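Local coordinates for glycosyl hydrolase family 2, TIM barrel domain protein (Parabacteroides merdae ATCC 43184, PDB 6DXU) that probably hydrolyses beta-glucuronides as a gut bacterial beta-glucuronidase of glycoside hydrolase family 2, at residues D[227-241]-D[253-267]. Numbering follows the deposited sequence.
Sequences SFYNPEDIRKADVTV and SKTLEGILPLGDQLL
Pro261 lies over one face of the Phe228 ring. Its CB sits 3.9 Å from the ring centroid, a CH-pi contact. CG of Gln265 meets the ring edge at CE2. On the flank of the proline, CG and CB pack against Ala237 CB. Val239 CG2 touches Ile259 CG2 at 3.6 Å, and Val241 CG2 touches Leu267 CB at 3.7 Å. With CG1 of Val239 anti to its backbone N (chi1 176°), CG2 is left for Ile259 while CG1 meets Leu267. This tight layer fills an immunoglobulin-like beta sandwich. The chain turns a corner at Gly258, leaving the 237-244/250-259 hairpin for the sheet of 219-229 and 263-273.

Asn230 ties the loop to the proline. Its ND2 bonds Ile234 O in plane, and also Pro261 O at 2.9 Å from above the carbonyl plane. Its OD1 accepts Ile234 N.

The outer faces are polar. On the hairpin, Thr240 OG1 and Thr255 OG1 share a hydrogen bond of 2.9 Å, and the Lys236, Thr255 and Glu257 end is exposed. On the other sheet, Ser227 OG bonds Asp264 OD1. A second subunit covers that end: its Lys450 bonds Leu262 O, and Asp233 bonds its Ser443 and forms a salt bridge with its Arg446.

Apolar packing thus joins the sheets. Antiparallel backbone bonds pair 237-241 with 253-259, and Asp238 OD1 supplements them at the G1 beta bulge by accepting Gly258 N at 2.8 Å.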
ATOM      1  N   SER D 227       7.898  33.076   8.240  1.00 24.53           N
ATOM      2  CA  SER D 227       6.722  32.227   8.089  1.00 22.92           C
ATOM      3  C   SER D 227       6.101  32.052   9.466  1.00 24.10           C
ATOM      4  O   SER D 227       6.800  31.692  10.417  1.00 24.59           O
ATOM      5  CB  SER D 227       7.091  30.859   7.504  1.00 29.44           C
ATOM      6  OG  SER D 227       7.624  30.992   6.196  1.00 39.17           O
ATOM      7  N   PHE D 228       4.808  32.323   9.583  1.00 21.85           N
ATOM      8  CA  PHE D 228       4.138  32.210  10.873  1.00 19.22           C
ATOM      9  C   PHE D 228       3.646  30.796  11.120  1.00 27.27           C
ATOM     10  O   PHE D 228       3.246  30.086  10.195  1.00 25.28           O
ATOM     11  CB  PHE D 228       2.951  33.168  10.956  1.00 20.68           C
ATOM     12  CG  PHE D 228       3.359  34.597  11.137  1.00 19.09           C
ATOM     13  CD1 PHE D 228       3.581  35.107  12.406  1.00 21.06           C
ATOM     14  CD2 PHE D 228       3.536  35.424  10.034  1.00 20.37           C
ATOM     15  CE1 PHE D 228       3.971  36.417  12.577  1.00 25.33           C
ATOM     16  CE2 PHE D 228       3.918  36.738  10.200  1.00 22.16           C
ATOM     17  CZ  PHE D 228       4.141  37.232  11.474  1.00 24.34           C
ATOM     18  N   TYR D 229       3.659  30.402  12.390  1.00 24.68           N
ATOM     19  CA  TYR D 229       2.997  29.189  12.845  1.00 23.52           C
ATOM     20  C   TYR D 229       1.763  29.634  13.615  1.00 24.78           C
ATOM     21  O   TYR D 229       1.877  30.295  14.650  1.00 22.19           O
ATOM     22  CB  TYR D 229       3.931  28.330  13.698  1.00 25.43           C
ATOM     23  CG  TYR D 229       3.348  26.967  13.985  1.00 25.71           C
ATOM     24  CD1 TYR D 229       2.890  26.158  12.946  1.00 28.48           C
ATOM     25  CD2 TYR D 229       3.248  26.489  15.281  1.00 23.79           C
ATOM     26  CE1 TYR D 229       2.344  24.900  13.198  1.00 29.31           C
ATOM     27  CE2 TYR D 229       2.716  25.233  15.544  1.00 25.53           C
ATOM     28  CZ  TYR D 229       2.262  24.444  14.499  1.00 30.11           C
ATOM     29  OH  TYR D 229       1.720  23.198  14.755  1.00 29.20           O
ATOM     30  N   ASN D 230       0.589  29.322  13.080  1.00 20.58           N
ATOM     31  CA  ASN D 230      -0.660  29.899  13.565  1.00 23.07           C
ATOM     32  C   ASN D 230      -1.780  28.862  13.456  1.00 23.51           C
ATOM     33  O   ASN D 230      -2.752  29.055  12.707  1.00 19.18           O
ATOM     34  CB  ASN D 230      -0.972  31.172  12.766  1.00 21.72           C
ATOM     35  CG  ASN D 230      -2.218  31.895  13.246  1.00 23.64           C
ATOM     36  OD1 ASN D 230      -2.818  31.551  14.269  1.00 21.44           O
ATOM     37  ND2 ASN D 230      -2.619  32.919  12.490  1.00 23.26           N
ATOM     38  N   PRO D 231      -1.687  27.756  14.201  1.00 23.48           N
ATOM     39  CA  PRO D 231      -2.700  26.694  14.072  1.00 27.82           C
ATOM     40  C   PRO D 231      -4.085  27.104  14.551  1.00 31.98           C
ATOM     41  O   PRO D 231      -5.062  26.462  14.153  1.00 28.48           O
ATOM     42  CB  PRO D 231      -2.127  25.542  14.922  1.00 28.00           C
ATOM     43  CG  PRO D 231      -1.182  26.203  15.885  1.00 27.41           C
ATOM     44  CD  PRO D 231      -0.618  27.403  15.161  1.00 23.80           C
ATOM     45  N   GLU D 232      -4.207  28.130  15.397  1.00 27.99           N
ATOM     46  CA  GLU D 232      -5.511  28.596  15.853  1.00 26.21           C
ATOM     47  C   GLU D 232      -6.145  29.614  14.926  1.00 24.20           C
ATOM     48  O   GLU D 232      -7.255  30.067  15.213  1.00 27.79           O
ATOM     49  CB  GLU D 232      -5.434  29.212  17.254  1.00 31.33           C
ATOM     50  CG  GLU D 232      -5.048  28.245  18.343  1.00 37.37           C
ATOM     51  CD  GLU D 232      -6.102  27.180  18.607  1.00 43.91           C
ATOM     52  OE1 GLU D 232      -7.296  27.385  18.267  1.00 42.41           O
ATOM     53  OE2 GLU D 232      -5.727  26.130  19.169  1.00 43.87           O
ATOM     54  N   ASP D 233      -5.472  29.993  13.841  1.00 23.33           N
ATOM     55  CA  ASP D 233      -6.048  30.896  12.838  1.00 22.21           C
ATOM     56  C   ASP D 233      -6.390  32.268  13.431  1.00 26.17           C
ATOM     57  O   ASP D 233      -7.411  32.877  13.098  1.00 21.74           O
ATOM     58  CB  ASP D 233      -7.274  30.242  12.181  1.00 23.26           C
ATOM     59  CG  ASP D 233      -7.839  31.058  11.042  1.00 25.31           C
ATOM     60  OD1 ASP D 233      -9.084  31.210  10.986  1.00 29.35           O
ATOM     61  OD2 ASP D 233      -7.039  31.582  10.231  1.00 25.52           O
ATOM     62  N   ILE D 234      -5.501  32.781  14.295  1.00 22.45           N
ATOM     63  CA  ILE D 234      -5.606  34.165  14.756  1.00 21.66           C
ATOM     64  C   ILE D 234      -5.516  35.097  13.553  1.00 22.97           C
ATOM     65  O   ILE D 234      -4.623  34.955  12.709  1.00 23.35           O
ATOM     66  CB  ILE D 234      -4.497  34.461  15.788  1.00 19.96           C
ATOM     67  CG1 ILE D 234      -4.562  33.488  16.980  1.00 26.53           C
ATOM     68  CG2 ILE D 234      -4.564  35.919  16.263  1.00 20.08           C
ATOM     69  CD1 ILE D 234      -5.919  33.381  17.626  1.00 34.45           C
ATOM     70  N   ARG D 235      -6.435  36.067  13.464  1.00 20.87           N
ATOM     71  CA  ARG D 235      -6.542  36.861  12.240  1.00 24.58           C
ATOM     72  C   ARG D 235      -5.610  38.064  12.193  1.00 25.12           C
ATOM     73  O   ARG D 235      -5.245  38.508  11.094  1.00 23.23           O
ATOM     74  CB  ARG D 235      -7.983  37.338  12.025  1.00 28.43           C
ATOM     75  CG  ARG D 235      -9.021  36.219  12.039  1.00 29.63           C
ATOM     76  CD  ARG D 235      -8.848  35.232  10.896  1.00 34.82           C
ATOM     77  NE  ARG D 235      -9.890  34.196  10.909  1.00 32.52           N
ATOM     78  CZ  ARG D 235     -11.104  34.356  10.388  1.00 38.60           C
ATOM     79  NH1 ARG D 235     -11.437  35.506   9.802  1.00 39.50           N
ATOM     80  NH2 ARG D 235     -11.987  33.365  10.450  1.00 43.58           N
ATOM     81  N   LYS D 236      -5.231  38.618  13.341  1.00 25.54           N
ATOM     82  CA  LYS D 236      -4.429  39.829  13.376  1.00 25.68           C
ATOM     83  C   LYS D 236      -3.429  39.768  14.518  1.00 26.17           C
ATOM     84  O   LYS D 236      -3.689  39.171  15.565  1.00 25.98           O
ATOM     85  CB  LYS D 236      -5.313  41.074  13.530  1.00 30.45           C
ATOM     86  CG  LYS D 236      -6.154  41.345  12.302  1.00 36.46           C
ATOM     87  CD  LYS D 236      -6.816  42.702  12.358  1.00 45.06           C
ATOM     88  CE  LYS D 236      -7.486  43.021  11.031  1.00 45.60           C
ATOM     89  NZ  LYS D 236      -6.486  43.587  10.086  1.00 48.56           N
ATOM     90  N   ALA D 237      -2.281  40.404  14.306  1.00 23.71           N
ATOM     91  CA  ALA D 237      -1.293  40.546  15.359  1.00 21.80           C
ATOM     92  C   ALA D 237      -0.515  41.823  15.114  1.00 24.40           C
ATOM     93  O   ALA D 237      -0.523  42.376  14.014  1.00 26.97           O
ATOM     94  CB  ALA D 237      -0.338  39.351  15.416  1.00 26.85           C
ATOM     95  N   ASP D 238       0.148  42.293  16.159  1.00 28.23           N
ATOM     96  CA  ASP D 238       1.092  43.393  16.039  1.00 27.95           C
ATOM     97  C   ASP D 238       2.499  42.808  16.092  1.00 27.54           C
ATOM     98  O   ASP D 238       2.856  42.134  17.061  1.00 30.00           O
ATOM     99  CB  ASP D 238       0.879  44.422  17.152  1.00 29.96           C
ATOM    100  CG  ASP D 238      -0.398  45.233  16.965  1.00 39.11           C
ATOM    101  OD1 ASP D 238      -1.056  45.094  15.905  1.00 35.74           O
ATOM    102  OD2 ASP D 238      -0.757  45.994  17.887  1.00 42.18           O
ATOM    103  N   VAL D 239       3.292  43.069  15.062  1.00 23.89           N
ATOM    104  CA  VAL D 239       4.629  42.499  14.945  1.00 26.75           C
ATOM    105  C   VAL D 239       5.643  43.636  14.956  1.00 29.45           C
ATOM    106  O   VAL D 239       5.544  44.569  14.149  1.00 29.05           O
ATOM    107  CB  VAL D 239       4.772  41.647  13.673  1.00 24.40           C
ATOM    108  CG1 VAL D 239       6.201  41.144  13.536  1.00 25.61           C
ATOM    109  CG2 VAL D 239       3.799  40.475  13.731  1.00 29.54           C
ATOM    110  N   THR D 240       6.603  43.561  15.876  1.00 28.50           N
ATOM    111  CA  THR D 240       7.699  44.524  15.965  1.00 29.64           C
ATOM    112  C   THR D 240       8.988  43.882  15.469  1.00 28.85           C
ATOM    113  O   THR D 240       9.303  42.748  15.839  1.00 31.07           O
ATOM    114  CB  THR D 240       7.878  45.025  17.396  1.00 27.73           C
ATOM    115  OG1 THR D 240       6.658  45.627  17.843  1.00 29.42           O
ATOM    116  CG2 THR D 240       9.024  46.066  17.479  1.00 28.57           C
ATOM    117  N   VAL D 241       9.700  44.589  14.597  1.00 28.93           N
ATOM    118  CA  VAL D 241      11.013  44.184  14.112  1.00 23.22           C
ATOM    119  C   VAL D 241      12.008  45.219  14.621  1.00 29.43           C
ATOM    120  O   VAL D 241      11.853  46.416  14.344  1.00 26.14           O
ATOM    121  CB  VAL D 241      11.053  44.107  12.579  1.00 28.44           C
ATOM    122  CG1 VAL D 241      12.424  43.634  12.100  1.00 29.34           C
ATOM    123  CG2 VAL D 241       9.946  43.201  12.051  1.00 36.99           C
ATOM    124  N   SER D 253      13.793  50.069  14.289  1.00 30.52           N
ATOM    125  CA  SER D 253      12.639  49.477  14.943  1.00 33.16           C
ATOM    126  C   SER D 253      11.389  49.907  14.192  1.00 40.15           C
ATOM    127  O   SER D 253      11.235  51.084  13.845  1.00 33.46           O
ATOM    128  CB  SER D 253      12.565  49.892  16.413  1.00 36.78           C
ATOM    129  OG  SER D 253      11.711  49.028  17.143  1.00 42.00           O
ATOM    130  N   LYS D 254      10.510  48.945  13.930  1.00 29.71           N
ATOM    131  CA  LYS D 254       9.273  49.220  13.226  1.00 33.13           C
ATOM    132  C   LYS D 254       8.237  48.232  13.734  1.00 36.93           C
ATOM    133  O   LYS D 254       8.546  47.056  13.948  1.00 32.33           O
ATOM    134  CB  LYS D 254       9.437  49.102  11.706  1.00 35.98           C
ATOM    135  CG  LYS D 254       8.115  49.184  10.949  1.00 45.91           C
ATOM    136  CD  LYS D 254       8.272  49.145   9.427  1.00 52.09           C
ATOM    137  CE  LYS D 254       8.768  47.791   8.936  1.00 44.93           C
ATOM    138  NZ  LYS D 254       8.279  47.495   7.556  1.00 47.73           N
ATOM    139  N   THR D 255       7.035  48.728  13.987  1.00 31.45           N
ATOM    140  CA  THR D 255       5.918  47.883  14.372  1.00 34.00           C
ATOM    141  C   THR D 255       4.887  47.858  13.253  1.00 36.72           C
ATOM    142  O   THR D 255       4.430  48.913  12.798  1.00 29.81           O
ATOM    143  CB  THR D 255       5.295  48.378  15.672  1.00 31.84           C
ATOM    144  OG1 THR D 255       6.260  48.260  16.724  1.00 34.59           O
ATOM    145  CG2 THR D 255       4.078  47.545  16.021  1.00 36.58           C
ATOM    146  N   LEU D 256       4.513  46.660  12.823  1.00 33.75           N
ATOM    147  CA  LEU D 256       3.458  46.477  11.832  1.00 31.15           C
ATOM    148  C   LEU D 256       2.191  46.121  12.597  1.00 33.09           C
ATOM    149  O   LEU D 256       2.119  45.058  13.221  1.00 29.28           O
ATOM    150  CB  LEU D 256       3.825  45.390  10.825  1.00 36.21           C
ATOM    151  CG  LEU D 256       5.078  45.575   9.964  1.00 38.13           C
ATOM    152  CD1 LEU D 256       6.310  45.033  10.646  1.00 42.21           C
ATOM    153  CD2 LEU D 256       4.882  44.893   8.626  1.00 42.68           C
ATOM    154  N   GLU D 257       1.207  47.016  12.567  1.00 26.38           N
ATOM    155  CA  GLU D 257      -0.006  46.850  13.360  1.00 32.50           C
ATOM    156  C   GLU D 257      -1.073  46.125  12.547  1.00 27.40           C
ATOM    157  O   GLU D 257      -1.333  46.480  11.394  1.00 30.85           O
ATOM    158  CB  GLU D 257      -0.541  48.200  13.843  1.00 33.55           C
ATOM    159  CG  GLU D 257       0.237  48.792  15.011  1.00 41.47           C
ATOM    160  CD  GLU D 257      -0.331  50.127  15.490  1.00 55.30           C
ATOM    161  OE1 GLU D 257      -1.254  50.659  14.837  1.00 53.93           O
ATOM    162  OE2 GLU D 257       0.148  50.648  16.521  1.00 66.53           O
ATOM    163  N   GLY D 258      -1.697  45.123  13.157  1.00 30.67           N
ATOM    164  CA  GLY D 258      -2.797  44.430  12.506  1.00 31.38           C
ATOM    165  C   GLY D 258      -2.391  43.646  11.282  1.00 35.61           C
ATOM    166  O   GLY D 258      -3.163  43.559  10.318  1.00 32.85           O
ATOM    167  N   ILE D 259      -1.190  43.076  11.288  1.00 25.13           N
ATOM    168  CA  ILE D 259      -0.761  42.229  10.185  1.00 29.63           C
ATOM    169  C   ILE D 259      -1.453  40.872  10.295  1.00 25.23           C
ATOM    170  O   ILE D 259      -1.882  40.455  11.373  1.00 23.90           O
ATOM    171  CB  ILE D 259       0.773  42.097  10.199  1.00 25.61           C
ATOM    172  CG1 ILE D 259       1.298  41.481   8.906  1.00 33.48           C
ATOM    173  CG2 ILE D 259       1.221  41.272  11.374  1.00 28.28           C
ATOM    174  CD1 ILE D 259       2.803  41.248   8.939  1.00 36.74           C
ATOM    175  N   LEU D 260      -1.590  40.184   9.153  1.00 24.62           N
ATOM    176  CA  LEU D 260      -2.114  38.817   9.150  1.00 22.64           C
ATOM    177  C   LEU D 260      -0.981  37.856   9.489  1.00 19.00           C
ATOM    178  O   LEU D 260      -0.073  37.656   8.674  1.00 19.17           O
ATOM    179  CB  LEU D 260      -2.732  38.476   7.792  1.00 23.38           C
ATOM    180  CG  LEU D 260      -3.050  37.009   7.481  1.00 22.90           C
ATOM    181  CD1 LEU D 260      -4.066  36.466   8.458  1.00 22.25           C
ATOM    182  CD2 LEU D 260      -3.571  36.912   6.055  1.00 23.75           C
ATOM    183  N   PRO D 261      -0.980  37.257  10.679  1.00 19.13           N
ATOM    184  CA  PRO D 261       0.140  36.392  11.086  1.00 21.47           C
ATOM    185  C   PRO D 261      -0.062  34.952  10.613  1.00 20.10           C
ATOM    186  O   PRO D 261      -0.204  34.016  11.417  1.00 20.72           O
ATOM    187  CB  PRO D 261       0.103  36.515  12.612  1.00 21.59           C
ATOM    188  CG  PRO D 261      -1.383  36.605  12.903  1.00 22.31           C
ATOM    189  CD  PRO D 261      -1.995  37.369  11.742  1.00 21.25           C
ATOM    190  N   LEU D 262      -0.079  34.772   9.289  1.00 18.61           N
ATOM    191  CA  LEU D 262      -0.411  33.487   8.675  1.00 19.88           C
ATOM    192  C   LEU D 262       0.479  33.288   7.455  1.00 22.54           C
ATOM    193  O   LEU D 262       0.535  34.159   6.583  1.00 18.70           O
ATOM    194  CB  LEU D 262      -1.891  33.454   8.266  1.00 18.93           C
ATOM    195  CG  LEU D 262      -2.504  32.114   7.826  1.00 21.20           C
ATOM    196  CD1 LEU D 262      -2.589  31.151   9.004  1.00 20.70           C
ATOM    197  CD2 LEU D 262      -3.871  32.369   7.230  1.00 22.17           C
ATOM    198  N   GLY D 263       1.161  32.145   7.376  1.00 21.31           N
ATOM    199  CA  GLY D 263       2.006  31.928   6.210  1.00 21.24           C
ATOM    200  C   GLY D 263       3.189  32.889   6.139  1.00 24.26           C
ATOM    201  O   GLY D 263       3.718  33.346   7.158  1.00 21.27           O
ATOM    202  N   ASP D 264       3.587  33.229   4.911  1.00 22.67           N
ATOM    203  CA  ASP D 264       4.770  34.056   4.684  1.00 24.68           C
ATOM    204  C   ASP D 264       4.448  35.538   4.782  1.00 22.41           C
ATOM    205  O   ASP D 264       3.400  35.985   4.319  1.00 23.51           O
ATOM    206  CB  ASP D 264       5.363  33.826   3.293  1.00 25.25           C
ATOM    207  CG  ASP D 264       5.796  32.409   3.050  1.00 31.05           C
ATOM    208  OD1 ASP D 264       5.966  31.648   4.019  1.00 29.24           O
ATOM    209  OD2 ASP D 264       6.012  32.088   1.862  1.00 29.48           O
ATOM    210  N   GLN D 265       5.348  36.301   5.411  1.00 26.67           N
ATOM    211  CA  GLN D 265       5.235  37.755   5.425  1.00 23.83           C
ATOM    212  C   GLN D 265       6.623  38.365   5.348  1.00 28.37           C
ATOM    213  O   GLN D 265       7.540  37.922   6.049  1.00 22.42           O
ATOM    214  CB  GLN D 265       4.513  38.287   6.670  1.00 22.13           C
ATOM    215  CG  GLN D 265       3.059  37.835   6.826  1.00 26.14           C
ATOM    216  CD  GLN D 265       2.103  38.518   5.855  1.00 32.34           C
ATOM    217  OE1 GLN D 265       2.519  39.263   4.965  1.00 28.32           O
ATOM    218  NE2 GLN D 265       0.810  38.233   6.004  1.00 28.24           N
ATOM    219  N   LEU D 266       6.777  39.367   4.483  1.00 25.43           N
ATOM    220  CA  LEU D 266       7.959  40.225   4.509  1.00 26.54           C
ATOM    221  C   LEU D 266       7.734  41.306   5.558  1.00 29.10           C
ATOM    222  O   LEU D 266       6.785  42.089   5.450  1.00 29.18           O
ATOM    223  CB  LEU D 266       8.216  40.830   3.133  1.00 30.40           C
ATOM    224  CG  LEU D 266       9.300  41.906   3.004  1.00 32.21           C
ATOM    225  CD1 LEU D 266      10.678  41.380   3.378  1.00 32.07           C
ATOM    226  CD2 LEU D 266       9.299  42.443   1.592  1.00 34.57           C
ATOM    227  N   LEU D 267       8.573  41.324   6.589  1.00 22.65           N
ATOM    228  CA  LEU D 267       8.342  42.199   7.730  1.00 28.99           C
ATOM    229  C   LEU D 267       9.073  43.521   7.620  1.00 27.39           C
ATOM    230  O   LEU D 267       8.570  44.537   8.113  1.00 30.06           O
ATOM    231  CB  LEU D 267       8.775  41.514   9.030  1.00 25.66           C
ATOM    232  CG  LEU D 267       8.079  40.194   9.390  1.00 26.67           C
ATOM    233  CD1 LEU D 267       8.595  39.693  10.708  1.00 24.48           C
ATOM    234  CD2 LEU D 267       6.569  40.372   9.458  1.00 29.23           C
TER
HETATM  235  O   HOH W   1       0.673  30.191   9.403  1.00 32.41           O